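Local coordinates for tRNA delta(2)-isopentenylpyrophosphate transferase (Bacillus halodurans C-125, PDB 2QGN), which probably transfers a dimethylallyl group from dimethylallyl diphosphate to the adenine at position 37 of tRNAs that read codons beginning with uridine, at residues P11-K16 with D206-R211; I195-E200 with F287-V292; K244-Y249 with E258-L263; V21-R26 with K296-I301. All blocks are in the same frame, centred on the assembly; numbering follows the deposited sequence.

Contact 1 of 4, residues P11-K16 with D206-R211; sequences PTAVGK and DRINRR. With SO4 (sulfate ion), chain B.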
# COMPACT_ATOMS: atom_id res chain seq x y z
N PRO A 11 4.66 6.63 -1.64
CA PRO A 11 4.39 6.12 -2.98
C PRO A 11 4.85 4.68 -3.15
O PRO A 11 5.50 4.12 -2.27
CB PRO A 11 5.15 7.09 -3.88
CG PRO A 11 6.34 7.45 -3.03
CD PRO A 11 5.73 7.65 -1.66
N THR A 12 4.49 4.08 -4.28
CA THR A 12 4.86 2.70 -4.56
C THR A 12 6.35 2.58 -4.86
O THR A 12 6.99 3.54 -5.29
CB THR A 12 4.06 2.14 -5.77
OG1 THR A 12 4.37 2.90 -6.95
CG2 THR A 12 2.56 2.22 -5.51
N ALA A 13 6.90 1.39 -4.59
CA ALA A 13 8.31 1.07 -4.83
C ALA A 13 9.29 1.79 -3.91
O ALA A 13 10.48 1.85 -4.20
CB ALA A 13 8.68 1.36 -6.29
N VAL A 14 8.80 2.35 -2.80
CA VAL A 14 9.70 3.05 -1.89
C VAL A 14 10.23 2.14 -0.78
O VAL A 14 11.17 2.49 -0.09
CB VAL A 14 9.02 4.29 -1.26
CG1 VAL A 14 8.40 5.12 -2.35
CG2 VAL A 14 7.97 3.87 -0.22
N GLY A 15 9.62 0.97 -0.62
CA GLY A 15 10.06 0.04 0.41
C GLY A 15 9.12 -0.07 1.59
O GLY A 15 9.51 -0.52 2.67
N LYS A 16 7.88 0.34 1.38
CA LYS A 16 6.89 0.27 2.44
C LYS A 16 6.81 -1.14 3.01
O LYS A 16 7.00 -1.34 4.20
CB LYS A 16 5.53 0.75 1.92
CG LYS A 16 5.22 2.20 2.31
CD LYS A 16 4.49 3.03 1.23
CE LYS A 16 3.18 2.39 0.76
NZ LYS A 16 3.41 1.12 0.01
N ASP A 206 12.75 5.43 -11.79
CA ASP A 206 13.53 4.35 -12.38
C ASP A 206 13.10 3.00 -11.81
O ASP A 206 12.99 2.02 -12.54
CB ASP A 206 15.02 4.61 -12.12
CG ASP A 206 15.91 3.65 -12.86
OD1 ASP A 206 17.08 4.03 -13.11
OD2 ASP A 206 15.47 2.53 -13.18
N ARG A 207 12.84 2.94 -10.51
CA ARG A 207 12.43 1.69 -9.89
C ARG A 207 11.03 1.31 -10.34
O ARG A 207 10.73 0.13 -10.53
CB ARG A 207 12.49 1.81 -8.37
CG ARG A 207 13.91 1.72 -7.82
CD ARG A 207 14.02 2.28 -6.42
NE ARG A 207 13.21 1.57 -5.41
CZ ARG A 207 13.59 0.47 -4.77
NH1 ARG A 207 14.77 -0.09 -5.03
NH2 ARG A 207 12.81 -0.06 -3.85
N ILE A 208 10.17 2.31 -10.53
CA ILE A 208 8.80 2.12 -10.99
C ILE A 208 8.79 1.58 -12.42
O ILE A 208 8.01 0.68 -12.75
CB ILE A 208 8.02 3.45 -10.92
CG1 ILE A 208 7.59 3.72 -9.48
CG2 ILE A 208 6.82 3.42 -11.86
CD1 ILE A 208 6.75 4.96 -9.32
N ASN A 209 9.64 2.14 -13.27
CA ASN A 209 9.71 1.66 -14.64
C ASN A 209 10.19 0.21 -14.62
O ASN A 209 9.58 -0.65 -15.25
CB ASN A 209 10.67 2.52 -15.47
CG ASN A 209 10.27 3.98 -15.49
OD1 ASN A 209 9.08 4.30 -15.39
ND2 ASN A 209 11.25 4.87 -15.64
N ARG A 210 11.27 -0.06 -13.90
CA ARG A 210 11.78 -1.43 -13.83
C ARG A 210 10.73 -2.37 -13.26
O ARG A 210 10.59 -3.51 -13.71
CB ARG A 210 13.07 -1.47 -12.98
CG ARG A 210 13.73 -2.85 -12.89
CD ARG A 210 15.26 -2.74 -12.83
NE ARG A 210 15.70 -1.61 -12.02
CZ ARG A 210 16.98 -1.27 -11.81
NH1 ARG A 210 17.97 -1.98 -12.34
NH2 ARG A 210 17.26 -0.20 -11.08
N ARG A 211 9.97 -1.88 -12.28
CA ARG A 211 8.90 -2.64 -11.64
C ARG A 211 7.94 -3.17 -12.71
O ARG A 211 7.60 -4.34 -12.73
CB ARG A 211 8.15 -1.71 -10.69
CG ARG A 211 7.92 -2.24 -9.29
CD ARG A 211 6.85 -3.29 -9.27
NE ARG A 211 5.89 -3.09 -8.18
CZ ARG A 211 4.93 -2.16 -8.18
NH1 ARG A 211 4.81 -1.32 -9.20
NH2 ARG A 211 4.09 -2.08 -7.16
S SO4 B . 6.50 -0.70 -1.63
O1 SO4 B . 6.74 0.69 -1.21
O2 SO4 B . 5.82 -1.43 -0.54
O3 SO4 B . 7.78 -1.36 -1.94
O4 SO4 B . 5.64 -0.70 -2.84

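Contact 2 of 4, residues I195-E200 with F287-V292; sequences IGLTME and FDMTDV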
# COMPACT_ATOMS: atom_id res chain seq x y z
N ILE A 195 4.56 7.54 9.64
CA ILE A 195 5.87 7.69 9.05
C ILE A 195 5.75 7.65 7.53
O ILE A 195 4.97 6.87 6.97
CB ILE A 195 6.82 6.60 9.54
CG1 ILE A 195 6.28 5.23 9.17
CG2 ILE A 195 6.94 6.68 11.06
CD1 ILE A 195 6.95 4.13 9.90
N GLY A 196 6.53 8.49 6.87
CA GLY A 196 6.49 8.53 5.43
C GLY A 196 7.81 8.10 4.85
O GLY A 196 8.88 8.44 5.37
N LEU A 197 7.73 7.35 3.76
CA LEU A 197 8.93 6.87 3.10
C LEU A 197 9.11 7.57 1.76
O LEU A 197 8.28 7.41 0.87
CB LEU A 197 8.83 5.35 2.90
CG LEU A 197 8.66 4.56 4.20
CD1 LEU A 197 8.86 3.06 3.91
CD2 LEU A 197 9.66 5.03 5.25
N THR A 198 10.17 8.36 1.64
CA THR A 198 10.45 9.06 0.39
C THR A 198 11.74 8.58 -0.23
O THR A 198 12.50 7.83 0.38
CB THR A 198 10.62 10.58 0.55
OG1 THR A 198 11.43 10.84 1.70
CG2 THR A 198 9.30 11.26 0.64
N MSE A 199 11.98 9.07 -1.44
CA MSE A 199 13.16 8.70 -2.21
C MSE A 199 13.38 9.77 -3.28
O MSE A 199 12.47 10.51 -3.63
CB MSE A 199 12.88 7.34 -2.84
CG MSE A 199 14.01 6.69 -3.60
SE MSE A 199 13.47 4.88 -4.12
CE MSE A 199 13.91 3.92 -2.49
N GLU A 200 14.61 9.85 -3.79
CA GLU A 200 14.94 10.82 -4.83
C GLU A 200 14.14 10.61 -6.11
O GLU A 200 14.24 9.55 -6.74
CB GLU A 200 16.42 10.76 -5.14
CG GLU A 200 17.24 11.64 -4.25
CD GLU A 200 18.66 11.16 -4.14
OE1 GLU A 200 19.30 10.93 -5.20
OE2 GLU A 200 19.15 11.03 -2.99
N PHE A 287 11.35 9.79 6.26
CA PHE A 287 12.66 9.14 6.19
C PHE A 287 12.79 8.79 4.72
O PHE A 287 11.89 8.18 4.14
CB PHE A 287 12.68 7.84 7.00
CG PHE A 287 12.34 8.02 8.44
CD1 PHE A 287 11.05 7.80 8.89
CD2 PHE A 287 13.30 8.43 9.35
CE1 PHE A 287 10.72 7.99 10.22
CE2 PHE A 287 12.98 8.63 10.68
CZ PHE A 287 11.69 8.41 11.11
N ASP A 288 13.90 9.18 4.09
CA ASP A 288 14.05 8.86 2.69
C ASP A 288 15.07 7.76 2.56
O ASP A 288 16.23 7.87 2.97
CB ASP A 288 14.43 10.08 1.85
CG ASP A 288 15.87 10.45 1.98
OD1 ASP A 288 16.30 10.71 3.12
OD2 ASP A 288 16.55 10.49 0.93
N MSE A 289 14.60 6.65 2.01
CA MSE A 289 15.41 5.47 1.84
C MSE A 289 16.48 5.69 0.77
O MSE A 289 17.65 5.90 1.09
CB MSE A 289 14.46 4.34 1.54
CG MSE A 289 13.21 4.48 2.46
SE MSE A 289 13.66 4.59 4.37
CE MSE A 289 14.20 2.76 4.63
N THR A 290 16.08 5.66 -0.49
CA THR A 290 17.00 5.90 -1.59
C THR A 290 18.45 5.43 -1.37
O THR A 290 19.26 6.11 -0.76
CB THR A 290 16.96 7.40 -1.97
OG1 THR A 290 18.16 7.77 -2.64
CG2 THR A 290 16.75 8.26 -0.72
N ASP A 291 18.74 4.24 -1.88
CA ASP A 291 20.07 3.67 -1.77
C ASP A 291 20.59 3.62 -0.34
O ASP A 291 21.74 3.94 -0.08
CB ASP A 291 21.05 4.46 -2.63
CG ASP A 291 20.92 4.13 -4.11
OD1 ASP A 291 21.44 4.90 -4.95
OD2 ASP A 291 20.31 3.08 -4.43
N VAL A 292 19.75 3.19 0.60
CA VAL A 292 20.21 3.13 1.97
C VAL A 292 20.28 1.71 2.50
O VAL A 292 19.67 0.81 1.94
CB VAL A 292 19.31 3.98 2.88
CG1 VAL A 292 17.96 3.31 3.05
CG2 VAL A 292 20.00 4.20 4.21

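Contact 3 of 4, residues K244-Y249 with E258-L263; sequences KEMYDY and EAIDTL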
# COMPACT_ATOMS: atom_id res chain seq x y z
N LYS A 244 -6.12 -1.22 -16.27
CA LYS A 244 -6.80 -0.43 -17.29
C LYS A 244 -5.91 -0.28 -18.55
O LYS A 244 -6.41 -0.34 -19.67
CB LYS A 244 -7.17 0.96 -16.74
CG LYS A 244 -5.96 1.82 -16.39
CD LYS A 244 -6.38 3.21 -15.93
CE LYS A 244 -5.16 4.09 -15.66
NZ LYS A 244 -5.53 5.47 -15.23
N GLU A 245 -4.61 -0.11 -18.35
CA GLU A 245 -3.68 0.03 -19.47
C GLU A 245 -3.70 -1.20 -20.37
O GLU A 245 -3.70 -1.08 -21.60
CB GLU A 245 -2.24 0.25 -18.98
CG GLU A 245 -2.01 1.49 -18.12
CD GLU A 245 -2.56 1.36 -16.71
OE1 GLU A 245 -2.71 0.21 -16.23
OE2 GLU A 245 -2.81 2.40 -16.08
N MSE A 246 -3.70 -2.38 -19.76
CA MSE A 246 -3.74 -3.63 -20.52
C MSE A 246 -5.08 -3.77 -21.23
O MSE A 246 -5.12 -4.10 -22.42
CB MSE A 246 -3.52 -4.83 -19.60
CG MSE A 246 -2.12 -4.91 -19.00
SE MSE A 246 -0.72 -4.99 -20.34
CE MSE A 246 0.06 -3.25 -20.11
N TYR A 247 -6.18 -3.51 -20.53
CA TYR A 247 -7.48 -3.62 -21.18
C TYR A 247 -7.60 -2.68 -22.36
O TYR A 247 -8.33 -2.96 -23.31
CB TYR A 247 -8.61 -3.34 -20.20
CG TYR A 247 -8.99 -4.54 -19.37
CD1 TYR A 247 -10.33 -4.86 -19.16
CD2 TYR A 247 -8.02 -5.33 -18.76
CE1 TYR A 247 -10.70 -5.95 -18.37
CE2 TYR A 247 -8.38 -6.42 -17.97
CZ TYR A 247 -9.72 -6.72 -17.78
OH TYR A 247 -10.10 -7.75 -16.97
N ASP A 248 -6.88 -1.57 -22.32
CA ASP A 248 -6.91 -0.62 -23.41
C ASP A 248 -6.18 -1.24 -24.59
O ASP A 248 -6.42 -0.88 -25.74
CB ASP A 248 -6.22 0.68 -23.02
CG ASP A 248 -6.68 1.84 -23.86
OD1 ASP A 248 -5.93 2.82 -23.97
OD2 ASP A 248 -7.81 1.77 -24.40
N TYR A 249 -5.28 -2.18 -24.29
CA TYR A 249 -4.53 -2.87 -25.32
C TYR A 249 -5.38 -3.99 -25.91
O TYR A 249 -5.50 -4.12 -27.13
CB TYR A 249 -3.25 -3.46 -24.74
CG TYR A 249 -2.69 -4.60 -25.56
CD1 TYR A 249 -2.11 -4.38 -26.80
CD2 TYR A 249 -2.75 -5.91 -25.08
CE1 TYR A 249 -1.61 -5.45 -27.56
CE2 TYR A 249 -2.25 -6.98 -25.82
CZ TYR A 249 -1.68 -6.74 -27.06
OH TYR A 249 -1.17 -7.79 -27.77
N GLU A 258 2.90 0.54 -26.34
CA GLU A 258 2.27 1.81 -25.98
C GLU A 258 1.54 1.65 -24.65
O GLU A 258 1.55 2.54 -23.80
CB GLU A 258 1.29 2.27 -27.07
CG GLU A 258 1.97 2.71 -28.36
CD GLU A 258 1.02 2.85 -29.55
OE1 GLU A 258 1.53 3.12 -30.66
OE2 GLU A 258 -0.21 2.68 -29.38
N ALA A 259 0.90 0.50 -24.47
CA ALA A 259 0.17 0.25 -23.23
C ALA A 259 1.18 0.25 -22.08
O ALA A 259 1.04 1.01 -21.12
CB ALA A 259 -0.54 -1.09 -23.30
N ILE A 260 2.18 -0.61 -22.21
CA ILE A 260 3.23 -0.74 -21.22
C ILE A 260 3.84 0.61 -20.83
O ILE A 260 4.01 0.91 -19.65
CB ILE A 260 4.35 -1.64 -21.74
CG1 ILE A 260 3.83 -3.07 -21.85
CG2 ILE A 260 5.55 -1.57 -20.82
CD1 ILE A 260 4.86 -4.05 -22.38
N ASP A 261 4.16 1.42 -21.83
CA ASP A 261 4.75 2.72 -21.57
C ASP A 261 3.75 3.57 -20.79
O ASP A 261 4.10 4.16 -19.77
CB ASP A 261 5.11 3.40 -22.90
CG ASP A 261 5.88 4.69 -22.70
OD1 ASP A 261 5.31 5.64 -22.12
OD2 ASP A 261 7.05 4.76 -23.13
N THR A 262 2.51 3.61 -21.26
CA THR A 262 1.48 4.39 -20.60
C THR A 262 1.28 3.88 -19.18
O THR A 262 0.90 4.63 -18.28
CB THR A 262 0.16 4.29 -21.35
OG1 THR A 262 0.36 4.76 -22.70
CG2 THR A 262 -0.91 5.14 -20.67
N LEU A 263 1.53 2.60 -18.99
CA LEU A 263 1.40 2.03 -17.67
C LEU A 263 2.50 2.61 -16.78
O LEU A 263 2.26 2.94 -15.63
CB LEU A 263 1.52 0.52 -17.73
CG LEU A 263 1.63 -0.14 -16.37
CD1 LEU A 263 0.52 0.34 -15.43
CD2 LEU A 263 1.54 -1.63 -16.58

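Contact 4 of 4, residues V21-R26 with K296-I301; sequences VMLAKR and KKIMEI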
# COMPACT_ATOMS: atom_id res chain seq x y z
N VAL A 21 7.61 -5.13 7.29
CA VAL A 21 7.77 -6.42 7.96
C VAL A 21 8.93 -6.42 8.94
O VAL A 21 8.86 -7.10 9.97
CB VAL A 21 7.90 -7.56 6.94
CG1 VAL A 21 6.75 -7.47 5.93
CG2 VAL A 21 9.24 -7.54 6.25
N MSE A 22 9.97 -5.65 8.67
CA MSE A 22 11.09 -5.58 9.58
C MSE A 22 10.68 -4.91 10.89
O MSE A 22 11.05 -5.37 11.97
CB MSE A 22 12.27 -4.82 8.97
CG MSE A 22 13.02 -5.59 7.91
SE MSE A 22 14.37 -4.47 7.07
CE MSE A 22 15.88 -4.97 8.19
N LEU A 23 9.92 -3.83 10.80
CA LEU A 23 9.48 -3.15 12.02
C LEU A 23 8.56 -4.07 12.81
O LEU A 23 8.64 -4.11 14.04
CB LEU A 23 8.77 -1.84 11.69
CG LEU A 23 9.70 -0.68 11.32
CD1 LEU A 23 8.91 0.40 10.62
CD2 LEU A 23 10.38 -0.12 12.58
N ALA A 24 7.70 -4.81 12.12
CA ALA A 24 6.80 -5.72 12.81
C ALA A 24 7.58 -6.73 13.65
O ALA A 24 7.26 -6.95 14.83
CB ALA A 24 5.91 -6.43 11.83
N LYS A 25 8.62 -7.33 13.07
CA LYS A 25 9.43 -8.33 13.78
C LYS A 25 10.17 -7.69 14.96
O LYS A 25 10.50 -8.37 15.93
CB LYS A 25 10.43 -8.98 12.82
CG LYS A 25 9.78 -9.56 11.58
CD LYS A 25 10.81 -9.95 10.53
CE LYS A 25 11.65 -11.14 10.97
NZ LYS A 25 10.82 -12.36 11.21
N ARG A 26 10.42 -6.39 14.86
CA ARG A 26 11.09 -5.68 15.93
C ARG A 26 10.10 -5.12 16.98
O ARG A 26 10.50 -4.86 18.10
CB ARG A 26 11.93 -4.54 15.36
CG ARG A 26 13.29 -4.96 14.84
CD ARG A 26 13.69 -4.18 13.62
NE ARG A 26 15.11 -4.38 13.32
CZ ARG A 26 16.10 -3.78 13.97
NH1 ARG A 26 17.37 -4.04 13.63
NH2 ARG A 26 15.83 -2.91 14.95
N LYS A 296 20.53 -0.26 8.69
CA LYS A 296 20.85 0.98 9.39
C LYS A 296 19.58 1.77 9.64
O LYS A 296 19.21 2.04 10.79
CB LYS A 296 21.79 1.84 8.55
CG LYS A 296 23.21 1.94 9.05
CD LYS A 296 23.97 0.63 8.90
CE LYS A 296 25.45 0.83 9.21
NZ LYS A 296 25.67 1.40 10.57
N LYS A 297 18.90 2.13 8.56
CA LYS A 297 17.67 2.90 8.65
C LYS A 297 16.67 2.29 9.60
O LYS A 297 16.05 3.00 10.39
CB LYS A 297 17.02 3.07 7.27
CG LYS A 297 17.49 4.29 6.52
CD LYS A 297 17.16 5.59 7.27
CE LYS A 297 17.48 6.81 6.41
NZ LYS A 297 17.07 8.10 7.04
N ILE A 298 16.52 0.98 9.54
CA ILE A 298 15.56 0.33 10.42
C ILE A 298 15.76 0.73 11.88
O ILE A 298 14.80 1.07 12.55
CB ILE A 298 15.63 -1.20 10.31
CG1 ILE A 298 14.54 -1.82 11.17
CG2 ILE A 298 16.99 -1.71 10.78
CD1 ILE A 298 13.18 -1.53 10.68
N MSE A 299 17.00 0.70 12.37
CA MSE A 299 17.24 1.05 13.76
C MSE A 299 16.82 2.48 14.02
O MSE A 299 16.31 2.80 15.09
CB MSE A 299 18.73 0.92 14.11
CG MSE A 299 19.34 -0.43 13.81
SE MSE A 299 21.20 -0.54 14.38
CE MSE A 299 22.07 0.20 12.81
N GLU A 300 17.03 3.35 13.04
CA GLU A 300 16.68 4.76 13.15
C GLU A 300 15.17 4.91 13.36
O GLU A 300 14.73 5.56 14.31
CB GLU A 300 17.12 5.49 11.88
CG GLU A 300 17.14 7.01 11.98
CD GLU A 300 17.38 7.69 10.63
OE1 GLU A 300 18.30 7.27 9.90
OE2 GLU A 300 16.65 8.65 10.31
N ILE A 301 14.38 4.29 12.47
CA ILE A 301 12.92 4.34 12.50
C ILE A 301 12.40 3.64 13.74
O ILE A 301 11.57 4.17 14.49
CB ILE A 301 12.33 3.62 11.23
CG1 ILE A 301 12.98 4.19 9.97
CG2 ILE A 301 10.81 3.82 11.16
CD1 ILE A 301 12.61 3.47 8.69

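Contact 1 of 4, residues P11-K16 with D206-R211
Ala13 and Ile208 mark the closest backbone approach, their CA atoms 6.3 Å apart where the loop 11-16 meets helix 201-218. Pro11 to Val14 form a type II beta turn, and Gly15 takes the N-cap position of helix 16-27. At Gly15 a CB would jam against the preceding carbonyl oxygen, so glycine suits the site. The Arg207 side chain holds the loop through the loop's main chain, its bend at chi3 (62°) bringing NE and NH2 round to Ala13 O. NE, 3.0 Å from Ala13 O, approaches nearly in line with the C=O bond; NH2, also 3.0 Å from Ala13 O, comes from above the carbonyl plane. This side-on grip keeps the oxygen in the guanidinium plane and should resist rotation of the arginine end. Beside this grip, the small Ala13 CB rests 4.1 Å from Ile208 CG1. The Ile208 side chain crosses that of Thr12 at about a right angle, bringing CD1 to 3.9 Å from Thr12 OG1. A sulfate, probably from the crystallisation liquor, is gathered by main-chain amides: Lys16 N reaches its O1 at 2.9 Å and Ala13 N its O4 at 3.0 Å, with Gly15 N and Thr17 N adding bonds. Such an amide nest round a tetrahedral anion is the hallmark of the P-loop, or Walker A motif, consistent with the predicted ATP binding and, by similarity, substrate binding of these residues.

Contact 2 of 4, residues I195-E200 with F287-V292
Leu197 with Phe287 and Thr198 with Asp288 are the parallel bridges that add strand 285-288 to the edge of the central sheet, beside strand 191-198. The ladder runs through three main-chain bonds: Phe287 N to Gly196 O at 3.0 Å, Thr198 N to Phe287 O at 3.0 Å, and Met289 N to Thr198 O at 2.9 Å. Leu197 and Phe287 share the sheet face packed by helices 16-27 and 294-312, which suits large apolar side chains. With CG anti to its carbonyl carbon (chi1 -58°), Phe287 turns the edge of its ring to Ile195, whose CG2 lies 4.1 Å from CE1. Further along, Leu197 CD2 meets the selenium of the selenomethionine Met289 at 4.1 Å. On the other face Thr198 OG1 lies against the Asp288 CB. Past the last bridge the second chain bends, and Thr290 and Met199, also a selenomethionine, slide past each other in opposite directions, Met199 CG reaching 3.4 Å from Thr290 CB. Thr290 OG1 then makes a weak hydrogen bond to Glu200 OE2, 3.4 Å away. A glycine here would remove the whole side chain and would probably open a gap beside Met199 CG, leaving the Glu200 carboxylate without this weak partner. The chemistry therefore changes along the contact: two nearly straight amide bonds and a third, more bent one, from Met289 N, fix the register, whereas toward the exposed Glu200 the strand bonds give way to side-chain packing of Met199 on Thr290 and one weak, long hydrogen bond.

Contact 3 of 4, residues K244-Y249 with E258-L263
The Glu245 carboxylate has a Leu263 methyl over one of its faces: CD1 stands 3.5 Å from the Glu245 CD and 3.3 Å from its OE1. The flat ring of Tyr249, by contrast, leads away from the contact, because its CG is anti to the backbone N (chi1 158°), and only its CB meets the opposite helix. Together the two segments form a helical hairpin, in which helix 244-250 runs nearly antiparallel to the start of the long helix 256-280. The short axes lie 8.7 Å apart at an angle of 161°. Such closeness calls for a small residue, and Ala259 supplies it: its CB fits 3.6 Å from the carbonyl oxygen of Glu245 and 3.9 Å from Tyr249 CB. Beside it the flexible selenomethionine Met246, bent at chi2 (-58°), brings its CE to 3.9 Å from Ala259 CB, with Ile260 and Leu263 also within contact of CE. Residues of helix 220-230, Ile221 and Ala224, also touch the Met246 side chain, so the selenoether chain fills a three-helix junction. Glu245 crosses Leu263 at about a right angle, its aliphatic CG against the leucine backbone and CB; the charged end is placed so that OE2 gains a weak hydrogen bond from Asn266 ND2. Lys244, at the start of the hairpin, closes a region thought by similarity to contact tRNA. On the partner helix, Thr262 OG1 bonds back to Glu258 O at 2.7 Å, reaching that oxygen from the opposite face of its carbonyl plane to Thr262 N.

Contact 4 of 4, residues V21-R26 with K296-I301
Arg26 lays one face of its guanidinium over Ile298, whose CG1 stands 3.4 Å above the plane and is displaced toward the rim. The arginine end is kept there by a hydrogen bond from NH2 to His302 ND1, a turn further along the same helix as Ile298, so the flat group can cover the isoleucine while its charge is turned to a polar partner. With CG1 anti to the backbone N (chi1 -176°), Ile298 reaches out toward the helix of Arg26. Its CD1 settles 3.6 Å from Leu23 CG and 3.8 Å from Met22 CB. Leu23 serves a second neighbour too, its CD1 lying 3.9 Å from the CG2 of Ile301. Bulky apolar residues, several of them branched, suit this place between helices whose short axes stay 10.5 Å apart and cross at -56°, a spacing that larger side chains fill. An alanine in place of Ile298 would lack CG1, CG2 and CD1 and would probably leave a gap beside Leu23 and take away most of the apolar surface under the guanidinium. Here the C-terminal helix 294-312 packs beside the helix that follows the P-loop, both on one face of the parallel sheet, as in the layered alpha/beta fold of P-loop NTPases.

Contacts 1, 2 and 4 belong to one connected body, and contact 3 stands apart. Contacts 1 and 2, with centres 11 Å apart, touch: Val14 CG2 lies 3.6 Å from Leu197 CB, and Arg207 CD 3.5 Å from the selenium of Met199, so strand 191-198 backs the sulfate-holding loop, while Met199 just beyond it packs on the arginine gripping that loop. Contact 4, centred 13 Å from contact 2, continues this packing through Val292 CG2 and Lys297 CG, 3.4 Å apart. It includes the helix beginning at the P-loop. Contact 3 lies across the chain's centre from contact 4, their centres about 36 Å apart, yet its helix 256-280 touches Ile208 of contact 1 and Thr198 of contact 2.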